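Local coordinates for prolyl oligopeptidase (Galerina marginata, PDB 5N4B), which cleaves peptide bonds on the C-terminal side of prolyl residues and macrocyclises the peptide precursors of the amanitin toxins, at residues A313-I318 against I327-N332; Q335-T340 against I350-P355; F373-K378 against Y386-A391. The protein carries 1 engineered substitution. All blocks are in the same frame, centred on the assembly; numbering follows the deposited sequence. Where two conformers were deposited one is given.

Contact 1: residues A313-I318 against I327-N332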
# COMPACT_ATOMS: atom_id res chain seq x y z
N ALA A 313 -4.02 -6.69 20.85
CA ALA A 313 -4.46 -7.41 19.68
C ALA A 313 -5.14 -6.45 18.71
O ALA A 313 -5.47 -5.31 19.06
CB ALA A 313 -5.42 -8.54 20.10
N ASP A 314 -5.36 -6.94 17.50
CA ASP A 314 -6.06 -6.24 16.43
C ASP A 314 -7.55 -6.54 16.54
O ASP A 314 -7.92 -7.70 16.67
CB ASP A 314 -5.48 -6.83 15.13
CG ASP A 314 -6.01 -6.22 13.82
OD1 ASP A 314 -7.06 -5.57 13.81
OD2 ASP A 314 -5.35 -6.45 12.77
N TYR A 315 -8.38 -5.50 16.58
CA TYR A 315 -9.83 -5.66 16.61
C TYR A 315 -10.43 -4.76 15.54
O TYR A 315 -10.17 -3.55 15.54
CB TYR A 315 -10.39 -5.24 17.95
CG TYR A 315 -10.00 -6.05 19.16
CD1 TYR A 315 -8.83 -5.74 19.85
CD2 TYR A 315 -10.80 -7.09 19.63
CE1 TYR A 315 -8.46 -6.43 20.96
CE2 TYR A 315 -10.43 -7.77 20.74
CZ TYR A 315 -9.28 -7.44 21.41
OH TYR A 315 -8.99 -8.13 22.57
N ASN A 316 -11.23 -5.32 14.65
CA ASN A 316 -11.91 -4.57 13.62
C ASN A 316 -13.37 -5.02 13.55
O ASN A 316 -13.64 -6.20 13.35
CB ASN A 316 -11.20 -4.74 12.27
CG ASN A 316 -11.72 -3.77 11.20
OD1 ASN A 316 -12.46 -4.17 10.34
ND2 ASN A 316 -11.42 -2.48 11.35
N ILE A 317 -14.31 -4.09 13.65
CA ILE A 317 -15.71 -4.46 13.65
C ILE A 317 -16.16 -4.98 12.29
O ILE A 317 -15.87 -4.38 11.24
CB ILE A 317 -16.59 -3.24 13.99
CG1 ILE A 317 -16.22 -2.61 15.32
CG2 ILE A 317 -18.09 -3.64 13.95
CD1 ILE A 317 -16.28 -3.53 16.45
N ILE A 318 -16.95 -6.04 12.28
CA ILE A 318 -17.65 -6.53 11.09
C ILE A 318 -19.07 -5.99 11.05
O ILE A 318 -19.47 -5.32 10.09
CB ILE A 318 -17.67 -8.07 11.06
CG1 ILE A 318 -16.26 -8.62 11.07
CG2 ILE A 318 -18.48 -8.55 9.85
CD1 ILE A 318 -16.16 -10.04 11.53
N ILE A 327 -16.63 -9.25 15.46
CA ILE A 327 -15.34 -8.58 15.37
C ILE A 327 -14.33 -9.54 14.79
O ILE A 327 -14.19 -10.68 15.29
CB ILE A 327 -14.87 -8.09 16.75
CG1 ILE A 327 -15.98 -7.27 17.43
CG2 ILE A 327 -13.60 -7.28 16.63
CD1 ILE A 327 -15.61 -6.67 18.82
N LYS A 328 -13.55 -9.06 13.82
CA LYS A 328 -12.39 -9.81 13.35
C LYS A 328 -11.22 -9.46 14.25
O LYS A 328 -10.95 -8.28 14.48
CB LYS A 328 -12.06 -9.43 11.91
CG LYS A 328 -10.86 -10.22 11.35
CD LYS A 328 -10.61 -10.04 9.84
CE LYS A 328 -10.23 -8.65 9.41
NZ LYS A 328 -8.91 -8.23 9.93
N THR A 329 -10.54 -10.45 14.78
CA THR A 329 -9.50 -10.22 15.78
C THR A 329 -8.41 -11.25 15.67
O THR A 329 -8.64 -12.38 15.21
CB THR A 329 -10.07 -10.18 17.22
OG1 THR A 329 -9.06 -9.82 18.16
CG2 THR A 329 -10.55 -11.53 17.63
N ASN A 330 -7.21 -10.88 16.13
CA ASN A 330 -6.13 -11.84 16.36
C ASN A 330 -5.86 -12.10 17.85
O ASN A 330 -4.82 -12.67 18.19
CB ASN A 330 -4.86 -11.48 15.58
CG ASN A 330 -4.24 -10.23 16.06
OD1 ASN A 330 -4.67 -9.65 17.05
ND2 ASN A 330 -3.17 -9.80 15.39
N LEU A 331 -6.80 -11.72 18.73
CA LEU A 331 -6.67 -12.02 20.17
C LEU A 331 -6.50 -13.50 20.39
O LEU A 331 -7.39 -14.30 20.07
CB LEU A 331 -7.93 -11.51 20.89
CG LEU A 331 -8.06 -11.92 22.35
CD1 LEU A 331 -6.95 -11.31 23.09
CD2 LEU A 331 -9.38 -11.45 22.91
N ASN A 332 -5.34 -13.88 20.90
CA ASN A 332 -5.03 -15.28 21.16
C ASN A 332 -5.20 -16.14 19.92
O ASN A 332 -5.48 -17.33 20.00
CB ASN A 332 -5.89 -15.86 22.29
CG ASN A 332 -5.69 -15.15 23.57
OD1 ASN A 332 -4.57 -14.86 23.94
ND2 ASN A 332 -6.79 -14.84 24.25
O HOH W 1 -8.89 -7.46 12.76

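Contact 2: residues Q335-T340 against I350-P355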
# COMPACT_ATOMS: atom_id res chain seq x y z
N GLN A 335 -3.59 -16.23 13.45
CA GLN A 335 -4.11 -16.32 12.09
C GLN A 335 -5.47 -15.66 11.93
O GLN A 335 -6.07 -15.73 10.84
CB GLN A 335 -4.19 -17.78 11.66
CG GLN A 335 -2.87 -18.47 11.58
CD GLN A 335 -2.16 -18.30 10.31
OE1 GLN A 335 -2.29 -17.32 9.61
NE2 GLN A 335 -1.35 -19.31 9.98
N TYR A 336 -5.94 -14.98 12.98
CA TYR A 336 -7.21 -14.26 13.04
C TYR A 336 -8.42 -15.19 13.13
O TYR A 336 -8.36 -16.37 12.79
CB TYR A 336 -7.32 -13.23 11.92
CG TYR A 336 -6.43 -12.02 12.02
CD1 TYR A 336 -5.09 -12.08 11.70
CD2 TYR A 336 -6.94 -10.80 12.45
CE1 TYR A 336 -4.27 -10.94 11.77
CE2 TYR A 336 -6.12 -9.68 12.54
CZ TYR A 336 -4.80 -9.78 12.19
OH TYR A 336 -3.92 -8.68 12.25
N LYS A 337 -9.53 -14.61 13.55
CA LYS A 337 -10.79 -15.32 13.80
C LYS A 337 -11.89 -14.28 13.95
O LYS A 337 -11.62 -13.08 13.96
CB LYS A 337 -10.72 -16.20 15.06
CG LYS A 337 -10.52 -15.43 16.34
CD LYS A 337 -10.52 -16.32 17.55
CE LYS A 337 -10.20 -15.56 18.82
NZ LYS A 337 -10.32 -16.51 20.00
N VAL A 338 -13.13 -14.72 14.03
CA VAL A 338 -14.26 -13.84 14.32
C VAL A 338 -14.77 -14.17 15.70
O VAL A 338 -15.11 -15.34 15.97
CB VAL A 338 -15.41 -13.96 13.31
CG1 VAL A 338 -16.55 -13.01 13.69
CG2 VAL A 338 -14.94 -13.70 11.89
N ILE A 339 -14.88 -13.15 16.55
CA ILE A 339 -15.49 -13.27 17.85
C ILE A 339 -16.79 -12.47 17.87
O ILE A 339 -17.06 -11.60 17.03
CB ILE A 339 -14.56 -12.81 19.00
CG1 ILE A 339 -14.22 -11.33 18.82
CG2 ILE A 339 -13.31 -13.67 19.08
CD1 ILE A 339 -13.54 -10.73 20.06
N THR A 340 -17.63 -12.77 18.87
CA THR A 340 -18.70 -11.88 19.27
C THR A 340 -18.42 -11.36 20.67
O THR A 340 -17.94 -12.11 21.53
CB THR A 340 -20.06 -12.58 19.22
OG1 THR A 340 -20.08 -13.74 20.10
CG2 THR A 340 -20.43 -12.98 17.79
N ILE A 350 -17.53 -12.87 25.65
CA ILE A 350 -16.69 -13.02 24.44
C ILE A 350 -16.65 -14.49 24.03
O ILE A 350 -16.41 -15.36 24.87
CB ILE A 350 -15.28 -12.45 24.66
CG1 ILE A 350 -15.40 -10.97 25.16
CG2 ILE A 350 -14.45 -12.55 23.39
CD1 ILE A 350 -14.05 -10.25 25.33
N ARG A 351 -16.98 -14.77 22.76
CA ARG A 351 -17.10 -16.11 22.21
C ARG A 351 -16.56 -16.14 20.79
O ARG A 351 -16.64 -15.14 20.08
CB ARG A 351 -18.59 -16.51 22.19
CG ARG A 351 -19.13 -16.84 23.55
CD ARG A 351 -20.64 -17.00 23.51
NE ARG A 351 -21.14 -17.56 24.76
CZ ARG A 351 -22.41 -17.66 25.07
NH1 ARG A 351 -23.36 -17.24 24.23
NH2 ARG A 351 -22.71 -18.27 26.22
N ASP A 352 -16.05 -17.27 20.38
CA ASP A 352 -15.64 -17.49 18.99
C ASP A 352 -16.86 -17.78 18.15
O ASP A 352 -17.64 -18.68 18.47
CB ASP A 352 -14.67 -18.67 18.85
CG ASP A 352 -13.30 -18.41 19.46
OD1 ASP A 352 -12.97 -17.27 19.88
OD2 ASP A 352 -12.53 -19.38 19.49
N PHE A 353 -17.03 -17.05 17.05
CA PHE A 353 -18.08 -17.30 16.08
C PHE A 353 -17.57 -18.12 14.91
O PHE A 353 -18.20 -19.12 14.53
CB PHE A 353 -18.68 -15.97 15.60
CG PHE A 353 -19.70 -16.10 14.49
CD1 PHE A 353 -20.91 -16.73 14.73
CD2 PHE A 353 -19.49 -15.56 13.24
CE1 PHE A 353 -21.88 -16.84 13.73
CE2 PHE A 353 -20.42 -15.67 12.24
CZ PHE A 353 -21.62 -16.30 12.46
N ILE A 354 -16.44 -17.70 14.32
CA ILE A 354 -15.72 -18.47 13.31
C ILE A 354 -14.36 -18.71 13.93
O ILE A 354 -13.61 -17.74 14.10
CB ILE A 354 -15.65 -17.77 11.95
CG1 ILE A 354 -17.05 -17.67 11.36
CG2 ILE A 354 -14.70 -18.57 11.03
CD1 ILE A 354 -17.10 -16.76 10.14
N PRO A 355 -13.99 -19.93 14.29
CA PRO A 355 -12.73 -20.16 15.00
C PRO A 355 -11.53 -19.90 14.12
O PRO A 355 -11.61 -19.97 12.90
CB PRO A 355 -12.82 -21.64 15.41
CG PRO A 355 -13.82 -22.24 14.51
CD PRO A 355 -14.80 -21.15 14.15

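Contact 3: residues F373-K378 against Y386-A391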
# COMPACT_ATOMS: atom_id res chain seq x y z
N PHE A 373 -22.28 -14.04 6.05
CA PHE A 373 -20.92 -13.53 6.12
C PHE A 373 -20.12 -14.08 4.96
O PHE A 373 -20.23 -15.26 4.63
CB PHE A 373 -20.24 -13.88 7.44
CG PHE A 373 -20.93 -13.31 8.63
CD1 PHE A 373 -20.58 -12.04 9.07
CD2 PHE A 373 -21.94 -13.98 9.26
CE1 PHE A 373 -21.22 -11.47 10.15
CE2 PHE A 373 -22.56 -13.41 10.36
CZ PHE A 373 -22.22 -12.18 10.80
N VAL A 374 -19.32 -13.23 4.33
CA VAL A 374 -18.40 -13.62 3.26
C VAL A 374 -17.00 -13.47 3.85
O VAL A 374 -16.69 -12.43 4.44
CB VAL A 374 -18.59 -12.77 2.00
CG1 VAL A 374 -17.74 -13.29 0.85
CG2 VAL A 374 -20.07 -12.70 1.58
N ALA A 375 -16.18 -14.52 3.73
CA ALA A 375 -14.86 -14.57 4.34
C ALA A 375 -13.83 -14.87 3.28
O ALA A 375 -14.04 -15.72 2.42
CB ALA A 375 -14.80 -15.69 5.38
N ILE A 376 -12.69 -14.19 3.38
CA ILE A 376 -11.52 -14.51 2.55
C ILE A 376 -10.46 -15.04 3.49
O ILE A 376 -10.09 -14.37 4.47
CB ILE A 376 -11.02 -13.30 1.76
CG1 ILE A 376 -12.06 -12.94 0.71
CG2 ILE A 376 -9.66 -13.63 1.09
CD1 ILE A 376 -11.77 -11.65 0.05
N TYR A 377 -10.00 -16.25 3.19
CA TYR A 377 -8.87 -16.89 3.85
C TYR A 377 -7.68 -16.86 2.91
O TYR A 377 -7.81 -17.11 1.70
CB TYR A 377 -9.18 -18.33 4.19
CG TYR A 377 -10.00 -18.49 5.42
CD1 TYR A 377 -9.38 -18.51 6.64
CD2 TYR A 377 -11.37 -18.61 5.37
CE1 TYR A 377 -10.11 -18.63 7.83
CE2 TYR A 377 -12.10 -18.78 6.53
CZ TYR A 377 -11.46 -18.76 7.74
OH TYR A 377 -12.27 -18.87 8.85
N LYS A 378 -6.54 -16.54 3.46
CA LYS A 378 -5.29 -16.55 2.72
C LYS A 378 -4.54 -17.81 3.15
O LYS A 378 -4.06 -17.87 4.27
CB LYS A 378 -4.49 -15.28 2.98
CG LYS A 378 -3.30 -15.12 2.05
CD LYS A 378 -2.46 -13.92 2.38
CE LYS A 378 -3.25 -12.60 2.29
NZ LYS A 378 -3.83 -12.34 0.96
N TYR A 386 -15.31 -17.83 0.93
CA TYR A 386 -16.36 -18.69 1.48
C TYR A 386 -17.56 -17.86 1.89
O TYR A 386 -17.42 -16.75 2.39
CB TYR A 386 -15.87 -19.49 2.71
CG TYR A 386 -14.73 -20.42 2.38
CD1 TYR A 386 -13.43 -19.98 2.43
CD2 TYR A 386 -14.96 -21.69 1.94
CE1 TYR A 386 -12.39 -20.83 2.10
CE2 TYR A 386 -13.95 -22.55 1.64
CZ TYR A 386 -12.66 -22.11 1.70
OH TYR A 386 -11.64 -22.97 1.32
N LEU A 387 -18.75 -18.46 1.77
CA LEU A 387 -20.00 -17.93 2.27
C LEU A 387 -20.38 -18.69 3.53
O LEU A 387 -20.33 -19.93 3.53
CB LEU A 387 -21.09 -18.07 1.20
CG LEU A 387 -22.44 -17.54 1.60
CD1 LEU A 387 -22.42 -16.02 1.76
CD2 LEU A 387 -23.45 -17.94 0.51
N TYR A 388 -20.73 -17.97 4.56
CA TYR A 388 -21.18 -18.49 5.86
C TYR A 388 -22.59 -18.03 6.17
O TYR A 388 -22.99 -16.91 5.84
CB TYR A 388 -20.31 -17.97 6.99
CG TYR A 388 -18.95 -18.62 7.09
CD1 TYR A 388 -17.91 -18.27 6.23
CD2 TYR A 388 -18.71 -19.60 8.03
CE1 TYR A 388 -16.70 -18.91 6.31
CE2 TYR A 388 -17.45 -20.23 8.12
CZ TYR A 388 -16.47 -19.84 7.26
OH TYR A 388 -15.25 -20.48 7.36
N SER A 389 -23.35 -18.88 6.83
CA SER A 389 -24.67 -18.53 7.31
C SER A 389 -24.62 -17.76 8.61
O SER A 389 -23.58 -17.62 9.26
CB SER A 389 -25.48 -19.81 7.54
OG SER A 389 -25.02 -20.49 8.73
N LYS A 390 -25.80 -17.29 9.03
CA LYS A 390 -25.94 -16.59 10.29
C LYS A 390 -25.55 -17.48 11.47
O LYS A 390 -25.19 -16.96 12.52
CB LYS A 390 -27.40 -16.12 10.44
CG LYS A 390 -28.44 -17.23 10.60
CD LYS A 390 -29.86 -16.67 10.83
CE LYS A 390 -30.83 -17.79 11.16
NZ LYS A 390 -32.20 -17.25 11.16
N ALA A 391 -25.66 -18.81 11.32
CA ALA A 391 -25.28 -19.75 12.36
C ALA A 391 -23.81 -20.12 12.29
O ALA A 391 -23.38 -21.04 13.00
CB ALA A 391 -26.15 -20.99 12.29

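Contact 1: residues A313-I318 against I327-N332
Y315-I318 and I327-T329 run antiparallel, their short axes 4.6 Å apart at closest approach and 152° between directions, with N316 and K328 as the hydrogen-bonded pair between the non-hydrogen-bonded pairs Y315-T329 and I317-I327. They form the first beta hairpin of a four-stranded blade in the beta-propeller domain. N316 N gives its hydrogen to K328 O at 3.0 Å, and K328 N returns one to N316 O.

Beyond the regular pairing, side chains take over. T329 OG1 donates to D314 O over 2.8 Å while accepting from L331 N, which makes an ST turn; N330 N also reaches D314 O, a longer bond lying in the carbonyl plane. At the open end of the hairpin, away from its turn, N330 OD1 takes the hydrogen of D314 N at 2.8 Å in a nearly straight bond (171°). Its CG sits between backbone N and carbonyl carbon (chi1 67°), which turns the amide back toward D314.

On the face shared by Y315, I317, I327 and T329, I317 CD1 packs on I327 CG1 at 3.9 Å. On the other face a water donates to K328 O and accepts from K328 NZ, while D314 OD2 bonds to Y336 OH. T329 OG1 lies 3.5 Å above the Y315 ring plane, displaced toward the rim, and the phenol oxygen Y315 OH ends 3.4 Å from L331 CD2.

Contact 2: residues Q335-T340 against I350-P355
K337 and D352 meet in a salt bridge, NZ to OD1 at 2.8 Å, on the syn side of the carboxylate and 20° out of its plane. The lysine chain is extended beyond CG and crosses the aspartate at about a right angle, laying CD 3.5 Å from the same D352 OD1. I339 CG2 also packs against that oxygen, while I339 CD1 runs beside I350 CG2. V338 CG1 reaches the edge of the F353 ring at CD2, 3.9 Å away; with CG anti to its backbone N (chi1 175°), F353 lies alongside the valine.

The backbone sets these positions. V338 O accepts from both F353 N (2.8 Å) and I354 N (3.2 Å), the two donors arriving from the same face of its carbonyl plane. V338 N bonds to I354 O, and T340 and R351 exchange a reciprocal pair of bonds. Farther out, Y326 and F373 each meet the F353 ring edge-to-face, and I339 packs on I327 and T329 of the preceding strand.

Two consecutive residues opposite V338, with a one-residue shift in register before I339, define a classic beta bulge; it lies where the chain, coming from the outermost strand of a propeller blade, turns a corner at F353.

Contact 3: residues F373-K378 against Y386-A391
F373, Y386 and Y388 have the most surface buried here, and all three project from the same face of an antiparallel pair. F373 and Y388 are joined by two backbone bonds, F373 N to Y388 O at 3.0 Å (172° at the hydrogen) and Y388 N to F373 O at 2.8 Å. Their CB atoms lie 4.1 Å apart. From there the phenylalanine ring extends until CD2 meets S389 O, which lies in the ring plane at its edge, 4.0 Å away.

Y386 pairs with A375 through a second reciprocal set of bonds, A375 N to Y386 O and Y386 N to A375 O, both 2.9 Å. Together they hold the central hairpin of a four-stranded propeller blade, strands 372-379 and 382-388, whose segment axes run at 147°. On the opposite face V374 CG2 touches L387 CD1.

Y377, past the paired residues of its strand, crosses both Y386 and Y388 at about a right angle: its CD2 approaches Y386 CD1 at 3.8 Å, and the hydroxyl Y388 OH comes to the Y377 ring edge near CE2. With CG anti to the carbonyl carbon (chi1 -76°), the Y388 ring is carried past A375 CB, which is 3.9 Å from Y388 CE1. Y386 OH is hydrogen-bonded to E384.

In the fold
The contacts follow one another along the chain within the seven-bladed beta-propeller domain. Contacts 1 and 2, with centres about 8 Å apart, belong to one blade: strands 324-329 and 337-342 are neighbours, tied by I327 N to I339 O at 2.9 Å. Contact 3 is in the next blade, strands 361-368 to 394-398, its centre about 12 Å from that of contact 2 and about 16 Å from that of contact 1. The contacts meet across the two blades largely through apolar side chains: I354 CD1 lies 3.9 Å from Y388 CD2, and I318 CG2 is 4.0 Å from F373 CE1. All three are packing within two successive blades of the propeller, away from the catalytic residues.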